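Local coordinates for protein 2,3-dimethylmalate lyase (Aspergillus niger, PDB 3FA4) that is a lyase of the phosphoenolpyruvate phosphomutase family, built on a TIM-barrel fold and holding a magnesium ion, at residues I74-I77 with S78-T81; V132-D135 with T136-R140; F238-A241 with A242-P245; P271-L274 with F275-C278. All coordinates share one frame; numbering follows the deposited sequence.

In the fold
Contacts 1 to 3 lie in the barrel and contact 4 in the C-terminal helical extension. Contact 1 is the turn that leads into strand 83-86, at whose end D86, with D88, binds the magnesium ion; contact 2 starts helix 134-151 across the chain's centre, about 32 Å away between centres. The ion is about 13 Å from the side chain of I74, 11 Å from R140 and 10 Å from P239, so none of the three contacts touches it. Contacts 3 and 4 have centres about 21 Å apart within one chain, yet meet between subunits: F240 packs on P271 of the third subunit, and P271 on F240 of that subunit.

Contact 1 of 4, residues I74-I77 with S78-T81; sequences ISNI and SPST
The carbonyl oxygen of S75 is approached by two groups as the chain leaves helix 64-75. Water 2 lies 3.0 Å from S75 O and could donate to it, though it has more acceptors in reach than protons, and P79 turns its alpha C-H toward the same atom, P79 CA to S75 O measuring 3.4 Å with an angle of 154° at the hydrogen. Water 2 also sits beside T81 O and probably bridges the two carbonyls. A second bridge takes the place of a helical bond. S78 N is 4.5 Å from I74 O, too far for the next i to i+4 link, and water 1 fills in, donating to I74 O at 2.7 Å and accepting from S78 N at 3.1 Å. Beyond it, S78 to T81 form a type I beta turn, closed by T81 N to S78 O. The side chains repeat that closure: with S78 OG anti to the backbone N (chi1 172°), S78 OG and T81 OG1 share a hydrogen bond of 2.9 Å. N76 crosses P79 at about a right angle, OD1 lying 4.1 Å from P79 CB, while its amide nitrogen bonds to E72 O. The turn connects helix 64-75 to strand 83-86, with I77 resting on A31, R32 and L35 of helix 28-37 and I74 facing strands 42-44 and 83-86.

Contact 2 of 4, residues V132-D135 with T136-R140; sequences VDTD and TYVTR
T136 meets D133 and V132 through every branch of its side chain. Its CB lies 3.4 Å from D133 OD1. From there OG1 donates to D133 OD1 at 2.9 Å, using the syn lone pair of that oxygen, while CG2 turns to the methyls of V132, 3.9 Å from V132 CG1. The backbone of T136 supplies the second grip on the carboxylate: T136 N reaches D133 OD2 at 3.0 Å in a nearly straight bond (172°), although the donor stands well above the carboxylate plane. D133 CG, between its own N and carbonyl carbon (chi1 58°), brings the carboxylate back to the helix start, where both oxygens meet T136; two bonds to one residue should hold the group firmly. V132 CG1 also lies over one face of the R140 guanidinium, 3.9 Å above its plane and offset toward the rim; R140 NH1 bonds to Q117 O. One turn on, T134 CG2 touches V138 CG2 at 4.0 Å, on the side that packs against helix 169-181. The whole is an aspartate N-cap, D133 meeting the N-H of T136 at the first turn of helix 134-151 in the TIM barrel.

Contact 3 of 4, residues F238-A241 with A242-P245; sequences FPFA and ALGP
F240 and L243 make the main apolar contact of this turn from strand to helix. The methyl L243 CD1 stands over the middle of the F240 ring, 4.2 Å from the centroid and only 6° off the ring normal, a CH-pi contact over the face. L243 CB meets F240 CD2 at 4.0 Å, so the leucine crosses the phenylalanine obliquely. With L243 CG beside the backbone N (chi1 -79°) and CD1 carried onward by an extended chi2, the same methyl also comes within 3.7 Å of P239 O. Hydrogen bonding is confined to the main chain. A type I beta turn from F238 to A241 is closed by A241 N to F238 O at 3.1 Å, and G244 N then donates to F240 O at 3.3 Å (N-H...O 162°), a long bond that starts the winding of helix 243-260. A third kind of contact comes from proline: P245 has no N-H to give A241 O and instead sets ring carbons against it, P245 CG at 3.4 Å and P245 CD at 3.5 Å. The third subunit covers much of this surface, its P271 packing on F240 and its M254 on A242. Apolar side chains over main-chain bonds, with no charged group, suit a largely buried corner at a subunit interface, where the hydrogen bonds of the turn are largely shielded from solvent.

Contact 4 of 4, residues P271-L274 with F275-C278; sequences PQML and FRVC
From P271 to V277 the backbone forms a short alpha-helix with four successive i to i+4 bonds, running from F275 N to P271 O at 2.8 Å to C278 N to L274 O at 3.2 Å, C278 itself leaving helical geometry. F275 folds back over the first turn. Its CG lies beside the backbone N (chi1 -53°), which places one ring face over P271 O, the oxygen 3.3 Å above the plane and offset toward the rim; P271 O thus takes the F275 N-H and also lies under the F275 ring. F275 CE1 is 4.2 Å from P271 CB. This helix belongs to the C-terminal extension that follows the long helix 243-260 and packs on a neighbour, consistent with the helix swapping known in this superfamily: L274 touches F240 of the third subunit, and F275 touches its A57. On another side M273 leaves with CG anti to its N and then bends at chi2 and chi3, bringing CE round to V277 CG2; the modelled 3.3 Å is shorter than a normal carbon contact, so the exact position of CE is doubtful. R276, bent at chi3, lays one guanidinium face over M273 N and Q272 O, both offset toward the rim. There R276 NH1 is 3.7 Å from M273 CB, while the R276 side chain also touches D281 of helix 280-289.

Contact 1 of 4, residues I74-I77 with S78-T81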
ATOM      1  N   ILE B  74       0.943 -14.006  -4.531  1.00 37.05           N
ATOM      2  CA  ILE B  74       0.661 -15.382  -5.038  1.00 36.61           C
ATOM      3  C   ILE B  74       1.863 -16.015  -5.761  1.00 37.04           C
ATOM      4  O   ILE B  74       2.167 -17.170  -5.559  1.00 37.66           O
ATOM      5  CB  ILE B  74      -0.667 -15.371  -5.903  1.00 37.87           C
ATOM      6  CG1 ILE B  74      -1.852 -14.890  -5.009  1.00 36.08           C
ATOM      7  CG2 ILE B  74      -0.937 -16.732  -6.544  1.00 35.48           C
ATOM      8  CD1 ILE B  74      -3.197 -14.396  -5.763  1.00 35.63           C
ATOM      9  N   SER B  75       2.570 -15.249  -6.593  1.00 36.37           N
ATOM     10  CA  SER B  75       3.792 -15.697  -7.201  1.00 34.04           C
ATOM     11  C   SER B  75       4.867 -16.152  -6.231  1.00 34.09           C
ATOM     12  O   SER B  75       5.691 -16.977  -6.591  1.00 34.20           O
ATOM     13  CB  SER B  75       4.395 -14.587  -8.047  1.00 34.03           C
ATOM     14  OG  SER B  75       3.484 -14.111  -9.022  1.00 37.78           O
ATOM     15  N   ASN B  76       4.885 -15.626  -5.006  1.00 34.00           N
ATOM     16  CA  ASN B  76       5.985 -15.908  -4.133  1.00 33.80           C
ATOM     17  C   ASN B  76       5.692 -16.859  -3.023  1.00 34.20           C
ATOM     18  O   ASN B  76       6.527 -17.076  -2.208  1.00 35.99           O
ATOM     19  CB  ASN B  76       6.642 -14.621  -3.671  1.00 33.95           C
ATOM     20  CG  ASN B  76       7.554 -14.031  -4.744  1.00 33.19           C
ATOM     21  OD1 ASN B  76       8.615 -14.554  -5.021  1.00 34.80           O
ATOM     22  ND2 ASN B  76       7.098 -12.986  -5.389  1.00 34.97           N
ATOM     23  N   ILE B  77       4.489 -17.394  -2.973  1.00 34.43           N
ATOM     24  CA  ILE B  77       4.144 -18.588  -2.197  1.00 34.93           C
ATOM     25  C   ILE B  77       5.011 -19.806  -2.562  1.00 34.79           C
ATOM     26  O   ILE B  77       5.676 -20.384  -1.680  1.00 34.78           O
ATOM     27  CB  ILE B  77       2.595 -18.897  -2.217  1.00 34.07           C
ATOM     28  CG1 ILE B  77       1.931 -17.800  -1.422  1.00 35.08           C
ATOM     29  CG2 ILE B  77       2.299 -20.228  -1.424  1.00 35.45           C
ATOM     30  CD1 ILE B  77       0.454 -17.664  -1.588  1.00 39.70           C
ATOM     31  N   SER B  78       5.062 -20.118  -3.865  1.00 35.62           N
ATOM     32  CA  SER B  78       5.953 -21.158  -4.462  1.00 35.07           C
ATOM     33  C   SER B  78       6.577 -20.439  -5.682  1.00 35.49           C
ATOM     34  O   SER B  78       5.943 -20.402  -6.717  1.00 36.34           O
ATOM     35  CB  SER B  78       5.122 -22.398  -4.875  1.00 33.57           C
ATOM     36  OG  SER B  78       5.894 -23.375  -5.629  1.00 33.87           O
ATOM     37  N   PRO B  79       7.774 -19.769  -5.538  1.00 36.19           N
ATOM     38  CA  PRO B  79       8.365 -19.009  -6.687  1.00 36.31           C
ATOM     39  C   PRO B  79       8.696 -19.795  -8.012  1.00 37.82           C
ATOM     40  O   PRO B  79       8.911 -19.191  -9.070  1.00 38.57           O
ATOM     41  CB  PRO B  79       9.646 -18.360  -6.096  1.00 35.44           C
ATOM     42  CG  PRO B  79       9.618 -18.621  -4.600  1.00 35.11           C
ATOM     43  CD  PRO B  79       8.593 -19.665  -4.295  1.00 35.69           C
ATOM     44  N   SER B  80       8.739 -21.124  -7.971  1.00 38.03           N
ATOM     45  CA  SER B  80       9.112 -21.852  -9.159  1.00 37.15           C
ATOM     46  C   SER B  80       7.863 -22.317  -9.843  1.00 37.65           C
ATOM     47  O   SER B  80       7.944 -22.904 -10.935  1.00 37.26           O
ATOM     48  CB  SER B  80       9.982 -23.038  -8.819  1.00 36.44           C
ATOM     49  OG  SER B  80       9.286 -23.918  -7.944  1.00 39.19           O
ATOM     50  N   THR B  81       6.697 -22.084  -9.214  1.00 37.28           N
ATOM     51  CA  THR B  81       5.426 -22.372  -9.887  1.00 35.75           C
ATOM     52  C   THR B  81       4.907 -21.122 -10.640  1.00 36.15           C
ATOM     53  O   THR B  81       4.655 -20.086  -9.975  1.00 35.03           O
ATOM     54  CB  THR B  81       4.348 -22.774  -8.904  1.00 35.96           C
ATOM     55  OG1 THR B  81       4.742 -23.947  -8.227  1.00 35.71           O
ATOM     56  CG2 THR B  81       3.007 -23.042  -9.624  1.00 32.45           C
TER
HETATM   57  O   HOH W   1       3.226 -19.505  -6.238  1.00 24.66           O
HETATM   58  O   HOH W   2       5.780 -17.926  -9.476  1.00 32.58           O

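Contact 2 of 4, residues V132-D135 with T136-R140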
ATOM      1  N   VAL B 132     -12.159  -0.707 -27.256  1.00 40.14           N
ATOM      2  CA  VAL B 132     -11.294   0.347 -27.838  1.00 39.57           C
ATOM      3  C   VAL B 132     -10.816  -0.091 -29.246  1.00 39.69           C
ATOM      4  O   VAL B 132     -10.641  -1.328 -29.513  1.00 39.83           O
ATOM      5  CB  VAL B 132     -10.125   0.625 -26.816  1.00 39.86           C
ATOM      6  CG1 VAL B 132      -8.839  -0.048 -27.195  1.00 39.22           C
ATOM      7  CG2 VAL B 132      -9.926   2.103 -26.599  1.00 38.96           C
ATOM      8  N   ASP B 133     -10.635   0.869 -30.157  1.00 38.77           N
ATOM      9  CA  ASP B 133     -10.226   0.554 -31.542  1.00 38.67           C
ATOM     10  C   ASP B 133      -8.967  -0.325 -31.543  1.00 38.24           C
ATOM     11  O   ASP B 133      -8.275  -0.370 -30.542  1.00 36.91           O
ATOM     12  CB  ASP B 133      -9.944   1.827 -32.286  1.00 39.17           C
ATOM     13  CG  ASP B 133      -8.881   2.618 -31.613  1.00 41.90           C
ATOM     14  OD1 ASP B 133      -9.133   3.194 -30.509  1.00 42.08           O
ATOM     15  OD2 ASP B 133      -7.769   2.604 -32.157  1.00 43.65           O
ATOM     16  N   THR B 134      -8.694  -1.030 -32.650  1.00 38.03           N
ATOM     17  CA  THR B 134      -7.627  -2.016 -32.698  1.00 37.16           C
ATOM     18  C   THR B 134      -6.296  -1.368 -32.543  1.00 37.41           C
ATOM     19  O   THR B 134      -5.421  -1.951 -31.918  1.00 38.08           O
ATOM     20  CB  THR B 134      -7.646  -2.869 -34.002  1.00 37.26           C
ATOM     21  OG1 THR B 134      -8.895  -3.583 -34.110  1.00 35.23           O
ATOM     22  CG2 THR B 134      -6.553  -3.906 -33.985  1.00 37.44           C
ATOM     23  N   ASP B 135      -6.131  -0.176 -33.125  1.00 37.57           N
ATOM     24  CA  ASP B 135      -4.881   0.625 -33.039  1.00 37.44           C
ATOM     25  C   ASP B 135      -4.445   0.885 -31.621  1.00 37.54           C
ATOM     26  O   ASP B 135      -3.321   0.560 -31.219  1.00 38.18           O
ATOM     27  CB  ASP B 135      -5.054   1.967 -33.739  1.00 37.81           C
ATOM     28  CG  ASP B 135      -4.601   1.940 -35.210  1.00 39.80           C
ATOM     29  OD1 ASP B 135      -4.405   0.831 -35.796  1.00 43.39           O
ATOM     30  OD2 ASP B 135      -4.415   3.038 -35.786  1.00 41.32           O
ATOM     31  N   THR B 136      -5.354   1.465 -30.845  1.00 37.47           N
ATOM     32  CA  THR B 136      -5.159   1.664 -29.428  1.00 36.41           C
ATOM     33  C   THR B 136      -4.888   0.397 -28.644  1.00 36.91           C
ATOM     34  O   THR B 136      -4.104   0.453 -27.703  1.00 38.61           O
ATOM     35  CB  THR B 136      -6.352   2.433 -28.798  1.00 37.10           C
ATOM     36  OG1 THR B 136      -6.509   3.722 -29.449  1.00 35.82           O
ATOM     37  CG2 THR B 136      -6.065   2.661 -27.310  1.00 34.67           C
ATOM     38  N   TYR B 137      -5.533  -0.716 -28.991  1.00 35.86           N
ATOM     39  CA  TYR B 137      -5.262  -2.037 -28.391  1.00 35.86           C
ATOM     40  C   TYR B 137      -3.836  -2.548 -28.638  1.00 36.24           C
ATOM     41  O   TYR B 137      -3.177  -3.070 -27.744  1.00 35.74           O
ATOM     42  CB  TYR B 137      -6.265  -3.049 -28.948  1.00 35.21           C
ATOM     43  CG  TYR B 137      -6.037  -4.516 -28.572  1.00 34.21           C
ATOM     44  CD1 TYR B 137      -5.903  -4.912 -27.246  1.00 34.10           C
ATOM     45  CD2 TYR B 137      -6.045  -5.495 -29.540  1.00 31.48           C
ATOM     46  CE1 TYR B 137      -5.672  -6.236 -26.899  1.00 35.75           C
ATOM     47  CE2 TYR B 137      -5.856  -6.841 -29.211  1.00 35.93           C
ATOM     48  CZ  TYR B 137      -5.658  -7.204 -27.899  1.00 35.63           C
ATOM     49  OH  TYR B 137      -5.570  -8.517 -27.594  1.00 35.34           O
ATOM     50  N   VAL B 138      -3.372  -2.437 -29.877  1.00 37.31           N
ATOM     51  CA  VAL B 138      -2.026  -2.900 -30.279  1.00 37.05           C
ATOM     52  C   VAL B 138      -1.020  -1.995 -29.625  1.00 37.11           C
ATOM     53  O   VAL B 138       0.082  -2.402 -29.326  1.00 37.37           O
ATOM     54  CB  VAL B 138      -1.819  -2.779 -31.831  1.00 37.81           C
ATOM     55  CG1 VAL B 138      -0.387  -3.109 -32.239  1.00 36.53           C
ATOM     56  CG2 VAL B 138      -2.829  -3.628 -32.584  1.00 38.09           C
ATOM     57  N   THR B 139      -1.420  -0.755 -29.382  1.00 36.65           N
ATOM     58  CA  THR B 139      -0.594   0.166 -28.611  1.00 37.18           C
ATOM     59  C   THR B 139      -0.263  -0.326 -27.185  1.00 36.32           C
ATOM     60  O   THR B 139       0.802  -0.033 -26.680  1.00 36.77           O
ATOM     61  CB  THR B 139      -1.265   1.515 -28.618  1.00 37.40           C
ATOM     62  OG1 THR B 139      -0.828   2.216 -29.779  1.00 39.53           O
ATOM     63  CG2 THR B 139      -1.005   2.308 -27.382  1.00 37.90           C
ATOM     64  N   ARG B 140      -1.175  -1.064 -26.554  1.00 35.70           N
ATOM     65  CA  ARG B 140      -0.974  -1.583 -25.206  1.00 34.96           C
ATOM     66  C   ARG B 140      -0.102  -2.796 -25.327  1.00 35.20           C
ATOM     67  O   ARG B 140       0.837  -2.956 -24.562  1.00 35.87           O
ATOM     68  CB  ARG B 140      -2.289  -1.962 -24.579  1.00 34.78           C
ATOM     69  CG  ARG B 140      -3.326  -0.828 -24.574  1.00 34.67           C
ATOM     70  CD  ARG B 140      -4.649  -1.371 -24.037  1.00 36.99           C
ATOM     71  NE  ARG B 140      -5.605  -0.307 -23.729  1.00 34.93           N
ATOM     72  CZ  ARG B 140      -6.899  -0.516 -23.577  1.00 35.10           C
ATOM     73  NH1 ARG B 140      -7.375  -1.780 -23.663  1.00 35.15           N
ATOM     74  NH2 ARG B 140      -7.696   0.512 -23.273  1.00 31.53           N
TER

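Contact 3 of 4, residues F238-A241 with A242-P245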
ATOM      1  N   PHE B 238      -9.109 -21.823 -14.921  1.00 34.73           N
ATOM      2  CA  PHE B 238     -10.418 -22.032 -14.397  1.00 34.61           C
ATOM      3  C   PHE B 238     -10.604 -21.031 -13.316  1.00 35.04           C
ATOM      4  O   PHE B 238     -10.474 -21.411 -12.172  1.00 37.35           O
ATOM      5  CB  PHE B 238     -10.606 -23.430 -13.739  1.00 34.87           C
ATOM      6  CG  PHE B 238     -10.158 -24.599 -14.572  1.00 34.56           C
ATOM      7  CD1 PHE B 238      -8.846 -25.075 -14.487  1.00 35.15           C
ATOM      8  CD2 PHE B 238     -11.064 -25.292 -15.375  1.00 34.65           C
ATOM      9  CE1 PHE B 238      -8.446 -26.155 -15.235  1.00 29.73           C
ATOM     10  CE2 PHE B 238     -10.651 -26.379 -16.119  1.00 33.69           C
ATOM     11  CZ  PHE B 238      -9.352 -26.799 -16.034  1.00 33.21           C
ATOM     12  N   PRO B 239     -10.978 -19.779 -13.640  1.00 35.57           N
ATOM     13  CA  PRO B 239     -10.983 -18.680 -12.701  1.00 35.00           C
ATOM     14  C   PRO B 239     -11.856 -18.843 -11.441  1.00 35.86           C
ATOM     15  O   PRO B 239     -11.646 -18.154 -10.415  1.00 35.36           O
ATOM     16  CB  PRO B 239     -11.522 -17.508 -13.567  1.00 35.65           C
ATOM     17  CG  PRO B 239     -11.315 -17.871 -14.943  1.00 33.75           C
ATOM     18  CD  PRO B 239     -11.401 -19.337 -14.993  1.00 35.46           C
ATOM     19  N   PHE B 240     -12.886 -19.688 -11.535  1.00 37.19           N
ATOM     20  CA  PHE B 240     -13.773 -20.012 -10.386  1.00 37.03           C
ATOM     21  C   PHE B 240     -13.533 -21.332  -9.614  1.00 36.06           C
ATOM     22  O   PHE B 240     -14.335 -21.710  -8.791  1.00 35.97           O
ATOM     23  CB  PHE B 240     -15.191 -19.963 -10.853  1.00 38.43           C
ATOM     24  CG  PHE B 240     -15.765 -18.649 -10.739  1.00 41.65           C
ATOM     25  CD1 PHE B 240     -15.310 -17.617 -11.572  1.00 45.68           C
ATOM     26  CD2 PHE B 240     -16.750 -18.417  -9.815  1.00 43.80           C
ATOM     27  CE1 PHE B 240     -15.803 -16.340 -11.456  1.00 45.20           C
ATOM     28  CE2 PHE B 240     -17.273 -17.174  -9.674  1.00 43.89           C
ATOM     29  CZ  PHE B 240     -16.801 -16.109 -10.503  1.00 44.72           C
ATOM     30  N   ALA B 241     -12.421 -22.008  -9.830  1.00 36.51           N
ATOM     31  CA  ALA B 241     -12.190 -23.308  -9.190  1.00 36.76           C
ATOM     32  C   ALA B 241     -12.247 -23.233  -7.664  1.00 37.41           C
ATOM     33  O   ALA B 241     -12.683 -24.159  -7.020  1.00 38.60           O
ATOM     34  CB  ALA B 241     -10.836 -23.911  -9.659  1.00 37.87           C
ATOM     35  N   ALA B 242     -11.871 -22.081  -7.102  1.00 38.23           N
ATOM     36  CA  ALA B 242     -11.754 -21.850  -5.669  1.00 36.00           C
ATOM     37  C   ALA B 242     -12.890 -20.984  -5.166  1.00 35.81           C
ATOM     38  O   ALA B 242     -13.450 -21.228  -4.087  1.00 35.28           O
ATOM     39  CB  ALA B 242     -10.382 -21.179  -5.373  1.00 35.13           C
ATOM     40  N   LEU B 243     -13.280 -20.001  -5.965  1.00 36.34           N
ATOM     41  CA  LEU B 243     -14.328 -19.029  -5.561  1.00 35.64           C
ATOM     42  C   LEU B 243     -15.681 -19.673  -5.377  1.00 36.21           C
ATOM     43  O   LEU B 243     -16.359 -19.440  -4.363  1.00 38.28           O
ATOM     44  CB  LEU B 243     -14.478 -17.895  -6.564  1.00 34.51           C
ATOM     45  CG  LEU B 243     -13.492 -16.757  -6.548  1.00 35.02           C
ATOM     46  CD1 LEU B 243     -13.381 -16.063  -7.895  1.00 34.48           C
ATOM     47  CD2 LEU B 243     -13.897 -15.767  -5.539  1.00 31.02           C
ATOM     48  N   GLY B 244     -16.113 -20.450  -6.354  1.00 35.99           N
ATOM     49  CA  GLY B 244     -17.434 -21.045  -6.291  1.00 35.65           C
ATOM     50  C   GLY B 244     -17.592 -21.864  -5.035  1.00 35.21           C
ATOM     51  O   GLY B 244     -18.423 -21.523  -4.215  1.00 35.87           O
ATOM     52  N   PRO B 245     -16.808 -22.960  -4.882  1.00 34.76           N
ATOM     53  CA  PRO B 245     -16.712 -23.713  -3.639  1.00 33.69           C
ATOM     54  C   PRO B 245     -16.597 -22.862  -2.382  1.00 34.82           C
ATOM     55  O   PRO B 245     -17.340 -23.105  -1.449  1.00 36.54           O
ATOM     56  CB  PRO B 245     -15.442 -24.514  -3.865  1.00 34.98           C
ATOM     57  CG  PRO B 245     -15.563 -24.917  -5.338  1.00 33.23           C
ATOM     58  CD  PRO B 245     -15.960 -23.572  -5.930  1.00 34.67           C
TER

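Contact 4 of 4, residues P271-L274 with F275-C278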
ATOM      1  N   PRO B 271      -6.538 -24.746  14.704  1.00 43.04           N
ATOM      2  CA  PRO B 271      -5.859 -23.566  14.095  1.00 42.34           C
ATOM      3  C   PRO B 271      -4.455 -23.958  13.543  1.00 41.21           C
ATOM      4  O   PRO B 271      -4.044 -23.469  12.482  1.00 41.60           O
ATOM      5  CB  PRO B 271      -5.744 -22.586  15.264  1.00 41.41           C
ATOM      6  CG  PRO B 271      -6.438 -23.214  16.435  1.00 42.49           C
ATOM      7  CD  PRO B 271      -6.647 -24.656  16.178  1.00 42.53           C
ATOM      8  N   GLN B 272      -3.755 -24.848  14.267  1.00 41.06           N
ATOM      9  CA  GLN B 272      -2.489 -25.472  13.819  1.00 41.09           C
ATOM     10  C   GLN B 272      -2.512 -26.046  12.430  1.00 40.63           C
ATOM     11  O   GLN B 272      -1.548 -25.878  11.648  1.00 40.16           O
ATOM     12  CB  GLN B 272      -2.011 -26.560  14.776  1.00 40.87           C
ATOM     13  CG  GLN B 272      -1.466 -25.989  16.048  1.00 43.42           C
ATOM     14  CD  GLN B 272      -2.504 -26.055  17.219  1.00 48.89           C
ATOM     15  OE1 GLN B 272      -3.626 -26.653  17.102  1.00 48.69           O
ATOM     16  NE2 GLN B 272      -2.125 -25.445  18.351  1.00 45.03           N
ATOM     17  N   MET B 273      -3.579 -26.731  12.124  1.00 40.84           N
ATOM     18  CA  MET B 273      -3.766 -27.198  10.799  1.00 41.10           C
ATOM     19  C   MET B 273      -3.905 -26.127   9.765  1.00 41.36           C
ATOM     20  O   MET B 273      -3.463 -26.300   8.686  1.00 41.58           O
ATOM     21  CB  MET B 273      -4.946 -28.105  10.701  1.00 42.65           C
ATOM     22  CG  MET B 273      -4.991 -28.698   9.374  1.00 43.62           C
ATOM     23  SD  MET B 273      -6.410 -28.316   8.480  1.00 44.06           S
ATOM     24  CE  MET B 273      -6.161 -26.767   7.743  1.00 39.92           C
ATOM     25  N   LEU B 274      -4.538 -25.025  10.085  1.00 40.94           N
ATOM     26  CA  LEU B 274      -4.661 -23.969   9.109  1.00 41.09           C
ATOM     27  C   LEU B 274      -3.338 -23.172   9.022  1.00 40.69           C
ATOM     28  O   LEU B 274      -2.968 -22.671   7.967  1.00 40.78           O
ATOM     29  CB  LEU B 274      -5.911 -23.113   9.367  1.00 42.07           C
ATOM     30  CG  LEU B 274      -7.220 -23.952   9.175  1.00 45.88           C
ATOM     31  CD1 LEU B 274      -8.333 -23.786  10.267  1.00 42.07           C
ATOM     32  CD2 LEU B 274      -7.848 -23.848   7.717  1.00 47.04           C
ATOM     33  N   PHE B 275      -2.566 -23.133  10.097  1.00 39.27           N
ATOM     34  CA  PHE B 275      -1.210 -22.643   9.923  1.00 37.34           C
ATOM     35  C   PHE B 275      -0.332 -23.616   9.124  1.00 37.22           C
ATOM     36  O   PHE B 275       0.551 -23.188   8.417  1.00 37.19           O
ATOM     37  CB  PHE B 275      -0.602 -22.361  11.269  1.00 36.91           C
ATOM     38  CG  PHE B 275      -1.444 -21.466  12.138  1.00 37.21           C
ATOM     39  CD1 PHE B 275      -1.370 -21.569  13.529  1.00 34.80           C
ATOM     40  CD2 PHE B 275      -2.310 -20.502  11.561  1.00 36.69           C
ATOM     41  CE1 PHE B 275      -2.132 -20.757  14.324  1.00 33.74           C
ATOM     42  CE2 PHE B 275      -3.105 -19.692  12.372  1.00 35.91           C
ATOM     43  CZ  PHE B 275      -3.017 -19.825  13.757  1.00 35.42           C
ATOM     44  N   ARG B 276      -0.565 -24.924   9.209  1.00 36.67           N
ATOM     45  CA  ARG B 276       0.163 -25.849   8.338  1.00 36.85           C
ATOM     46  C   ARG B 276      -0.157 -25.695   6.859  1.00 36.88           C
ATOM     47  O   ARG B 276       0.711 -25.775   6.017  1.00 38.31           O
ATOM     48  CB  ARG B 276      -0.038 -27.308   8.759  1.00 36.65           C
ATOM     49  CG  ARG B 276       0.750 -27.684  10.013  1.00 37.36           C
ATOM     50  CD  ARG B 276       0.527 -29.140  10.330  1.00 40.18           C
ATOM     51  NE  ARG B 276       0.201 -29.393  11.738  1.00 43.00           N
ATOM     52  CZ  ARG B 276      -0.957 -29.931  12.157  1.00 44.98           C
ATOM     53  NH1 ARG B 276      -1.932 -30.241  11.296  1.00 43.54           N
ATOM     54  NH2 ARG B 276      -1.153 -30.154  13.452  1.00 47.86           N
ATOM     55  N   VAL B 277      -1.423 -25.513   6.538  1.00 36.96           N
ATOM     56  CA  VAL B 277      -1.862 -25.274   5.181  1.00 35.79           C
ATOM     57  C   VAL B 277      -1.095 -24.076   4.653  1.00 36.98           C
ATOM     58  O   VAL B 277      -0.659 -24.100   3.485  1.00 36.64           O
ATOM     59  CB  VAL B 277      -3.421 -25.032   5.143  1.00 35.83           C
ATOM     60  CG1 VAL B 277      -3.830 -24.117   3.990  1.00 33.88           C
ATOM     61  CG2 VAL B 277      -4.181 -26.414   5.109  1.00 33.69           C
ATOM     62  N   CYS B 278      -0.957 -23.044   5.519  1.00 36.00           N
ATOM     63  CA  CYS B 278      -0.179 -21.864   5.254  1.00 36.35           C
ATOM     64  C   CYS B 278       1.315 -21.953   5.531  1.00 36.62           C
ATOM     65  O   CYS B 278       1.960 -20.946   5.771  1.00 36.34           O
ATOM     66  CB  CYS B 278      -0.758 -20.663   5.968  1.00 36.57           C
ATOM     67  SG  CYS B 278      -2.405 -20.302   5.380  1.00 39.08           S
TER